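Local coordinates for protein p450 cytochrome, putative (Rippkaea orientalis, PDB 6Y01) that probably binds and carries the molybdenum cofactor, as a Rossmann-fold Moco carrier protein of the SLOG clan, at residues I136-D141 / S160-C165; E45-L50 / L168-I173; I76-N81 / N99-I104. All blocks are in the same frame, centred on the assembly; numbering follows the deposited sequence.

Interaction 1: residues I136-D141 / S160-C165; sequences ILLNDD and SSPENC
I136 and L138, on the same face of strand 135-138, meet the capped first turn of helix 162-176, the helix-on-sheet packing of a Rossmann-like fold. C165 is the common partner: its SG lies 3.9 Å from I136 CG2 and 4.0 Å from L138 CD2, so the sulfur spans both strand residues. I136 also brings its outer methyl up to the helix backbone, CD1 coming 3.7 Å from C165 O. L138 has CG anti to its backbone N (chi1 -178°), which carries the isobutyl group out to the turn before the helix; CD1 stops 3.6 Å from S161 N, while CD2 approaches the ring of P162. The turn is held by its own bonds. S161 OG caps the helix by accepting from N164 N (3.0 Å, 158°), and N164 OD1 accepts from S160 N at 3.0 Å in the carbonyl plane, on a lone pair. N34 and L38 of helix 29-44 flank L138 and C165 respectively. No hydrogen bond joins the two segments, so the contact is chiefly apolar packing. S161 N, a buried amide with no partner in the model, thus meets a methyl, CD1 of L138, instead of an acceptor.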
loop_
_atom_site.group_PDB
_atom_site.type_symbol
_atom_site.label_atom_id
_atom_site.label_comp_id
_atom_site.label_asym_id
_atom_site.label_seq_id
_atom_site.Cartn_x
_atom_site.Cartn_y
_atom_site.Cartn_z
ATOM N N ILE D 136 -22.154 9.823 2.155
ATOM C CA ILE D 136 -23.602 9.739 1.931
ATOM C C ILE D 136 -23.969 8.282 1.758
ATOM O O ILE D 136 -23.397 7.601 0.886
ATOM C CB ILE D 136 -24.020 10.555 0.707
ATOM C CG1 ILE D 136 -23.617 12.018 0.854
ATOM C CG2 ILE D 136 -25.499 10.389 0.459
ATOM C CD1 ILE D 136 -23.780 12.826 -0.427
ATOM N N LEU D 137 -24.930 7.812 2.542
ATOM C CA LEU D 137 -25.468 6.450 2.390
ATOM C C LEU D 137 -26.751 6.507 1.573
ATOM O O LEU D 137 -27.669 7.229 1.917
ATOM C CB LEU D 137 -25.733 5.844 3.767
ATOM C CG LEU D 137 -24.532 5.851 4.723
ATOM C CD1 LEU D 137 -24.952 5.240 6.071
ATOM C CD2 LEU D 137 -23.372 5.100 4.144
ATOM N N LEU D 138 -26.791 5.683 0.554
ATOM C CA LEU D 138 -27.998 5.497 -0.298
ATOM C C LEU D 138 -28.317 4.005 -0.305
ATOM O O LEU D 138 -27.766 3.244 -1.123
ATOM C CB LEU D 138 -27.731 6.093 -1.685
ATOM C CG LEU D 138 -28.915 6.013 -2.620
ATOM C CD1 LEU D 138 -30.024 6.953 -2.224
ATOM C CD2 LEU D 138 -28.434 6.362 -4.004
ATOM N N ASN D 139 -29.080 3.568 0.700
ATOM C CA ASN D 139 -29.347 2.135 0.871
ATOM C C ASN D 139 -30.580 1.943 1.720
ATOM O O ASN D 139 -31.109 2.926 2.262
ATOM C CB ASN D 139 -28.156 1.381 1.467
ATOM C CG ASN D 139 -27.833 1.741 2.892
ATOM O OD1 ASN D 139 -28.724 1.820 3.747
ATOM N ND2 ASN D 139 -26.565 2.021 3.104
ATOM N N ASP D 140 -30.993 0.689 1.818
ATOM C CA ASP D 140 -32.185 0.288 2.593
ATOM C C ASP D 140 -31.760 -0.560 3.786
ATOM O O ASP D 140 -32.510 -1.459 4.133
ATOM C CB ASP D 140 -33.181 -0.447 1.693
ATOM C CG ASP D 140 -33.765 0.478 0.646
ATOM O OD1 ASP D 140 -34.092 1.635 1.020
ATOM O OD2 ASP D 140 -33.850 0.063 -0.549
ATOM N N ASP D 141 -30.592 -0.264 4.366
ATOM C CA ASP D 141 -30.030 -1.026 5.503
ATOM C C ASP D 141 -30.012 -0.149 6.761
ATOM O O ASP D 141 -29.018 0.546 7.017
ATOM C CB ASP D 141 -28.625 -1.540 5.190
ATOM C CG ASP D 141 -28.126 -2.526 6.226
ATOM O OD1 ASP D 141 -28.748 -3.549 6.375
ATOM O OD2 ASP D 141 -27.146 -2.202 6.942
ATOM N N SER D 160 -32.107 10.037 0.217
ATOM C CA SER D 160 -33.402 9.428 -0.153
ATOM C C SER D 160 -33.419 8.995 -1.624
ATOM O O SER D 160 -34.304 8.224 -1.991
ATOM C CB SER D 160 -34.541 10.399 0.132
ATOM O OG SER D 160 -34.298 11.668 -0.490
ATOM N N SER D 161 -32.509 9.490 -2.439
ATOM C CA SER D 161 -32.526 9.266 -3.896
ATOM C C SER D 161 -31.215 9.720 -4.488
ATOM O O SER D 161 -30.459 10.446 -3.859
ATOM C CB SER D 161 -33.643 10.055 -4.542
ATOM O OG SER D 161 -33.361 11.443 -4.449
ATOM N N PRO D 162 -30.895 9.336 -5.742
ATOM C CA PRO D 162 -29.736 9.887 -6.433
ATOM C C PRO D 162 -29.755 11.414 -6.483
ATOM O O PRO D 162 -28.729 12.034 -6.236
ATOM C CB PRO D 162 -29.819 9.219 -7.812
ATOM C CG PRO D 162 -30.473 7.914 -7.507
ATOM C CD PRO D 162 -31.551 8.271 -6.513
ATOM N N GLU D 163 -30.897 12.000 -6.825
ATOM C CA GLU D 163 -31.006 13.468 -6.871
ATOM C C GLU D 163 -30.658 14.084 -5.513
ATOM O O GLU D 163 -29.980 15.103 -5.458
ATOM C CB GLU D 163 -32.426 13.857 -7.334
ATOM C CG GLU D 163 -32.718 13.450 -8.748
ATOM C CD GLU D 163 -33.064 11.971 -9.008
ATOM O OE1 GLU D 163 -33.214 11.137 -8.019
ATOM O OE2 GLU D 163 -33.191 11.629 -10.233
ATOM N N ASN D 164 -31.129 13.461 -4.432
ATOM C CA ASN D 164 -30.843 13.968 -3.070
ATOM C C ASN D 164 -29.338 13.877 -2.801
ATOM O O ASN D 164 -28.795 14.781 -2.172
ATOM C CB ASN D 164 -31.678 13.206 -2.047
ATOM C CG ASN D 164 -31.527 13.719 -0.633
ATOM O OD1 ASN D 164 -31.431 12.923 0.300
ATOM N ND2 ASN D 164 -31.582 15.026 -0.453
ATOM N N CYS D 165 -28.666 12.827 -3.274
ATOM C CA CYS D 165 -27.193 12.757 -3.152
ATOM C C CYS D 165 -26.546 13.996 -3.777
ATOM O O CYS D 165 -25.620 14.554 -3.160
ATOM C CB CYS D 165 -26.599 11.535 -3.831
ATOM S SG CYS D 165 -27.056 9.969 -3.070
#

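Interaction 2: residues E45-L50 / L168-I173; sequences EGWVLL and LIKSII
The CA atoms of E45 and K170 stand 9.9 Å apart and those of W47 and I169 10.7 Å, so the backbones keep their distance and long side chains bridge the gap. W47 gives the largest share of the contact through the six-membered part of its indole. I169 CG2 comes within 3.4 Å of W47 CH2, an oblique, tight approach. I173 adds CD1 at 4.0 Å from W47 CZ2, also obliquely, whereas K170 CG meets the rim of the ring close to its plane, 4.0 Å from W47 CH2. E45 lays its CB over the centre of one indole face, 3.4 Å above it, and its chain then bends at chi2 (-63°). Beyond CG the K170 chain is extended, and its NZ donates to E45 OE2 at 3.0 Å in a salt bridge. The ammonium comes from above the carboxylate plane, 52° out of it, at the rim of an otherwise apolar contact. Between E45 and W47, G46 ends the preceding helix in a Schellman motif. Helix 162-176 thus lies against the turn that leads from helix 29-44 into strand 48-51: W47 and I169 both rest on I18 of the adjacent strand 17-21, and W47 and I173 share P16. Farther along, V48 is joined by backbone hydrogen bonds to P16 and I18, and L49 to L72 and I74, and V48 packs on I91 of a neighbouring subunit.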
loop_
_atom_site.group_PDB
_atom_site.type_symbol
_atom_site.label_atom_id
_atom_site.label_comp_id
_atom_site.label_asym_id
_atom_site.label_seq_id
_atom_site.Cartn_x
_atom_site.Cartn_y
_atom_site.Cartn_z
ATOM N N GLU D 45 -23.144 17.270 -13.768
ATOM C CA GLU D 45 -22.650 18.415 -12.975
ATOM C C GLU D 45 -21.233 18.826 -13.412
ATOM O O GLU D 45 -20.705 19.839 -12.881
ATOM C CB GLU D 45 -22.633 18.057 -11.484
ATOM C CG GLU D 45 -23.994 17.850 -10.892
ATOM C CD GLU D 45 -24.872 19.089 -10.909
ATOM O OE1 GLU D 45 -24.327 20.241 -10.911
ATOM O OE2 GLU D 45 -26.109 18.916 -10.956
ATOM N N GLY D 46 -20.587 18.048 -14.269
ATOM C CA GLY D 46 -19.178 18.282 -14.622
ATOM C C GLY D 46 -18.218 17.743 -13.589
ATOM O O GLY D 46 -17.058 18.137 -13.579
ATOM N N TRP D 47 -18.697 16.853 -12.738
ATOM C CA TRP D 47 -17.868 16.218 -11.687
ATOM C C TRP D 47 -17.216 14.964 -12.231
ATOM O O TRP D 47 -17.685 14.382 -13.206
ATOM C CB TRP D 47 -18.725 15.928 -10.472
ATOM C CG TRP D 47 -19.351 17.134 -9.856
ATOM C CD1 TRP D 47 -19.028 18.443 -10.040
ATOM C CD2 TRP D 47 -20.450 17.127 -8.949
ATOM N NE1 TRP D 47 -19.840 19.251 -9.280
ATOM C CE2 TRP D 47 -20.722 18.462 -8.606
ATOM C CE3 TRP D 47 -21.239 16.108 -8.401
ATOM C CZ2 TRP D 47 -21.770 18.822 -7.773
ATOM C CZ3 TRP D 47 -22.290 16.475 -7.597
ATOM C CH2 TRP D 47 -22.532 17.812 -7.263
ATOM N N VAL D 48 -16.156 14.526 -11.557
ATOM C CA VAL D 48 -15.444 13.305 -11.921
ATOM C C VAL D 48 -15.996 12.163 -11.076
ATOM O O VAL D 48 -16.184 12.358 -9.827
ATOM C CB VAL D 48 -13.950 13.506 -11.736
ATOM C CG1 VAL D 48 -13.192 12.229 -12.016
ATOM C CG2 VAL D 48 -13.465 14.639 -12.622
ATOM N N LEU D 49 -16.190 11.000 -11.664
ATOM C CA LEU D 49 -16.620 9.802 -10.938
ATOM C C LEU D 49 -15.415 8.948 -10.666
ATOM O O LEU D 49 -14.632 8.669 -11.551
ATOM C CB LEU D 49 -17.600 8.990 -11.776
ATOM C CG LEU D 49 -17.986 7.643 -11.163
ATOM C CD1 LEU D 49 -18.851 7.832 -9.970
ATOM C CD2 LEU D 49 -18.712 6.801 -12.178
ATOM N N LEU D 50 -15.289 8.543 -9.386
ATOM C CA LEU D 50 -14.251 7.576 -8.965
ATOM C C LEU D 50 -14.920 6.331 -8.441
ATOM O O LEU D 50 -15.864 6.421 -7.654
ATOM C CB LEU D 50 -13.310 8.205 -7.922
ATOM C CG LEU D 50 -12.171 7.292 -7.482
ATOM C CD1 LEU D 50 -11.039 8.111 -6.898
ATOM C CD2 LEU D 50 -12.626 6.396 -6.306
ATOM N N LEU D 168 -27.046 17.020 -1.617
ATOM C CA LEU D 168 -26.192 16.961 -0.414
ATOM C C LEU D 168 -24.764 17.326 -0.795
ATOM O O LEU D 168 -24.135 18.091 -0.082
ATOM C CB LEU D 168 -26.272 15.581 0.234
ATOM C CG LEU D 168 -27.590 15.257 0.927
ATOM C CD1 LEU D 168 -27.645 13.780 1.281
ATOM C CD2 LEU D 168 -27.747 16.096 2.191
ATOM N N ILE D 169 -24.262 16.777 -1.894
ATOM C CA ILE D 169 -22.891 17.117 -2.339
ATOM C C ILE D 169 -22.753 18.622 -2.517
ATOM O O ILE D 169 -21.757 19.180 -2.088
ATOM C CB ILE D 169 -22.515 16.359 -3.617
ATOM C CG1 ILE D 169 -22.420 14.854 -3.319
ATOM C CG2 ILE D 169 -21.238 16.928 -4.230
ATOM C CD1 ILE D 169 -22.410 14.018 -4.586
ATOM N N LYS D 170 -23.701 19.258 -3.201
ATOM C CA LYS D 170 -23.614 20.710 -3.414
ATOM C C LYS D 170 -23.519 21.444 -2.079
ATOM O O LYS D 170 -22.737 22.379 -1.974
ATOM C CB LYS D 170 -24.798 21.180 -4.255
ATOM C CG LYS D 170 -24.687 20.742 -5.698
ATOM C CD LYS D 170 -25.862 21.094 -6.508
ATOM C CE LYS D 170 -25.638 20.659 -7.942
ATOM N NZ LYS D 170 -26.924 20.615 -8.681
ATOM N N SER D 171 -24.294 21.029 -1.070
ATOM C CA SER D 171 -24.241 21.696 0.254
ATOM C C SER D 171 -22.885 21.437 0.920
ATOM O O SER D 171 -22.351 22.363 1.587
ATOM C CB SER D 171 -25.398 21.313 1.112
ATOM O OG SER D 171 -25.301 19.959 1.464
ATOM N N ILE D 172 -22.331 20.241 0.747
ATOM C CA ILE D 172 -21.047 19.847 1.383
ATOM C C ILE D 172 -19.897 20.626 0.754
ATOM O O ILE D 172 -19.065 21.198 1.491
ATOM C CB ILE D 172 -20.831 18.329 1.273
ATOM C CG1 ILE D 172 -21.840 17.597 2.173
ATOM C CG2 ILE D 172 -19.387 17.951 1.611
ATOM C CD1 ILE D 172 -22.019 16.151 1.854
ATOM N N ILE D 173 -19.815 20.642 -0.567
ATOM C CA ILE D 173 -18.642 21.243 -1.234
ATOM C C ILE D 173 -18.752 22.774 -1.163
ATOM O O ILE D 173 -17.709 23.425 -1.214
ATOM C CB ILE D 173 -18.386 20.635 -2.632
ATOM C CG1 ILE D 173 -19.457 21.000 -3.652
ATOM C CG2 ILE D 173 -18.206 19.117 -2.512
ATOM C CD1 ILE D 173 -19.294 20.268 -4.994
#

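Interaction 3: residues I76-N81 / N99-I104; sequences ILPSKN and NARNNI
R101 places its CG between the backbone N and the carbonyl carbon (chi1 70°) and bends again at chi2 (73°), which returns the guanidinium to the end of strand 73-77. There NE donates to I76 O at 2.8 Å and 151°, tilted somewhat from the carbonyl plane, while the oxygen stays close to the guanidinium plane. P78 covers one face of the group, its CD 3.5 Å from R101 NH2 and its CG displaced toward the rim. NH2 also donates to G52 O, and NH1 makes a weak bond to N102 OD1; two bonds and this weak third restrain the rotation of the buried guanidinium. Alongside, I76 CG2 touches R101 CD and I104 CG2, each at 4.1 Å, and I93 of a neighbouring subunit packs on I76 and I104. A leucine in place of R101 would probably leave the carbonyls of I76 and G52 without these donors and P78 without the flat group it packs on. Through R101, the ends of the adjacent strands 48-51 and 73-77 are tied to the turn that leads into helix 102-108. This lies at the C-terminal ends of a parallel sheet's strands, where Rossmann-like folds typically place their ligand sites.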
loop_
_atom_site.group_PDB
_atom_site.type_symbol
_atom_site.label_atom_id
_atom_site.label_comp_id
_atom_site.label_asym_id
_atom_site.label_seq_id
_atom_site.Cartn_x
_atom_site.Cartn_y
_atom_site.Cartn_z
ATOM N N ILE D 76 -9.927 2.812 -9.542
ATOM C CA ILE D 76 -8.761 2.484 -8.660
ATOM C C ILE D 76 -8.761 0.970 -8.528
ATOM O O ILE D 76 -9.547 0.422 -7.767
ATOM C CB ILE D 76 -8.858 3.165 -7.302
ATOM C CG1 ILE D 76 -9.143 4.648 -7.394
ATOM C CG2 ILE D 76 -7.603 2.882 -6.531
ATOM C CD1 ILE D 76 -8.132 5.424 -8.172
ATOM N N LEU D 77 -7.913 0.321 -9.314
ATOM C CA LEU D 77 -7.981 -1.126 -9.487
ATOM C C LEU D 77 -7.136 -1.809 -8.434
ATOM O O LEU D 77 -5.990 -1.399 -8.180
ATOM C CB LEU D 77 -7.477 -1.524 -10.877
ATOM C CG LEU D 77 -8.249 -0.906 -12.070
ATOM C CD1 LEU D 77 -7.640 -1.414 -13.299
ATOM C CD2 LEU D 77 -9.674 -1.241 -11.999
ATOM N N PRO D 78 -7.646 -2.915 -7.883
ATOM C CA PRO D 78 -6.878 -3.671 -6.882
ATOM C C PRO D 78 -5.813 -4.585 -7.473
ATOM O O PRO D 78 -4.872 -4.967 -6.799
ATOM C CB PRO D 78 -7.979 -4.478 -6.173
ATOM C CG PRO D 78 -9.030 -4.706 -7.251
ATOM C CD PRO D 78 -9.007 -3.427 -8.044
ATOM N N SER D 79 -5.990 -4.948 -8.740
ATOM C CA SER D 79 -5.115 -5.872 -9.461
ATOM C C SER D 79 -3.802 -5.197 -9.890
ATOM O O SER D 79 -3.679 -3.980 -9.782
ATOM C CB SER D 79 -5.941 -6.377 -10.650
ATOM O OG SER D 79 -5.115 -6.899 -11.642
ATOM N N LYS D 80 -2.880 -5.986 -10.441
ATOM C CA LYS D 80 -1.598 -5.448 -10.930
ATOM C C LYS D 80 -1.629 -5.197 -12.428
ATOM O O LYS D 80 -0.603 -4.877 -12.982
ATOM C CB LYS D 80 -0.415 -6.346 -10.548
ATOM C CG LYS D 80 -0.477 -7.778 -11.014
ATOM C CD LYS D 80 0.378 -8.717 -10.124
ATOM N N ASN D 81 -2.791 -5.335 -13.034
ATOM C CA ASN D 81 -2.910 -5.079 -14.498
ATOM C C ASN D 81 -4.321 -4.593 -14.785
ATOM O O ASN D 81 -5.167 -4.493 -13.905
ATOM C CB ASN D 81 -2.510 -6.319 -15.285
ATOM C CG ASN D 81 -3.386 -7.499 -14.932
ATOM O OD1 ASN D 81 -4.602 -7.371 -14.961
ATOM N ND2 ASN D 81 -2.800 -8.636 -14.555
ATOM N N ASN D 99 -7.320 -5.313 -1.568
ATOM C CA ASN D 99 -8.318 -4.517 -0.844
ATOM C C ASN D 99 -7.696 -3.328 -0.065
ATOM O O ASN D 99 -8.435 -2.425 0.391
ATOM C CB ASN D 99 -9.121 -5.399 0.102
ATOM C CG ASN D 99 -9.947 -6.443 -0.590
ATOM O OD1 ASN D 99 -9.936 -7.627 -0.210
ATOM N ND2 ASN D 99 -10.640 -6.033 -1.587
ATOM N N ALA D 100 -6.364 -3.272 0.016
ATOM C CA ALA D 100 -5.716 -2.084 0.577
ATOM C C ALA D 100 -5.989 -0.834 -0.233
ATOM O O ALA D 100 -5.846 0.244 0.261
ATOM C CB ALA D 100 -4.233 -2.315 0.780
ATOM N N ARG D 101 -6.395 -0.993 -1.513
ATOM C CA ARG D 101 -6.672 0.216 -2.298
ATOM C C ARG D 101 -7.894 0.981 -1.823
ATOM O O ARG D 101 -8.068 2.129 -2.204
ATOM C CB ARG D 101 -6.806 -0.072 -3.809
ATOM C CG ARG D 101 -8.029 -0.839 -4.303
ATOM C CD ARG D 101 -9.316 -0.057 -4.293
ATOM N NE ARG D 101 -10.225 -0.645 -5.249
ATOM C CZ ARG D 101 -10.950 -1.699 -5.074
ATOM N NH1 ARG D 101 -10.955 -2.416 -3.952
ATOM N NH2 ARG D 101 -11.635 -2.210 -6.063
ATOM N N ASN D 102 -8.718 0.393 -0.976
ATOM C CA ASN D 102 -9.945 1.041 -0.513
ATOM C C ASN D 102 -9.596 2.406 0.114
ATOM O O ASN D 102 -10.360 3.356 0.024
ATOM C CB ASN D 102 -10.689 0.103 0.466
ATOM C CG ASN D 102 -11.230 -1.148 -0.197
ATOM O OD1 ASN D 102 -10.997 -1.344 -1.341
ATOM N ND2 ASN D 102 -11.984 -2.003 0.515
ATOM N N ASN D 103 -8.424 2.501 0.774
ATOM C CA ASN D 103 -8.053 3.753 1.439
ATOM C C ASN D 103 -7.772 4.835 0.391
ATOM O O ASN D 103 -8.060 5.990 0.631
ATOM C CB ASN D 103 -6.893 3.575 2.447
ATOM C CG ASN D 103 -6.957 4.621 3.556
ATOM O OD1 ASN D 103 -7.990 4.886 4.183
ATOM N ND2 ASN D 103 -5.808 5.186 3.864
ATOM N N ILE D 104 -7.212 4.452 -0.760
ATOM C CA ILE D 104 -6.965 5.423 -1.839
ATOM C C ILE D 104 -8.290 5.948 -2.355
ATOM O O ILE D 104 -8.406 7.171 -2.560
ATOM C CB ILE D 104 -6.172 4.762 -2.980
ATOM C CG1 ILE D 104 -4.835 4.226 -2.450
ATOM C CG2 ILE D 104 -5.991 5.762 -4.113
ATOM C CD1 ILE D 104 -4.043 3.497 -3.470
#

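Overall arrangement
From the N terminus, segment 45-50 opens interaction 2, which closes only at 168-173 near the end of the chain. Within that long loop, interaction 3 closes at 99-104 before interaction 1 opens at 136 and closes at 165; the two inner contacts follow in series, and none cross. Interactions 1 and 2 share helix 162-176, its first turn meeting strand 135-138 and later turns the loop before strand 48-51, and they touch where I136 CD1 lies 3.8 Å from I169 CG1. Interactions 2 and 3 meet on neighbouring strands, L50 CD1 being 4.0 Å from I76 CG1. Interactions 1 and 3, with centres about 25 Å apart, do not touch and anchor distant parts of one parallel sheet.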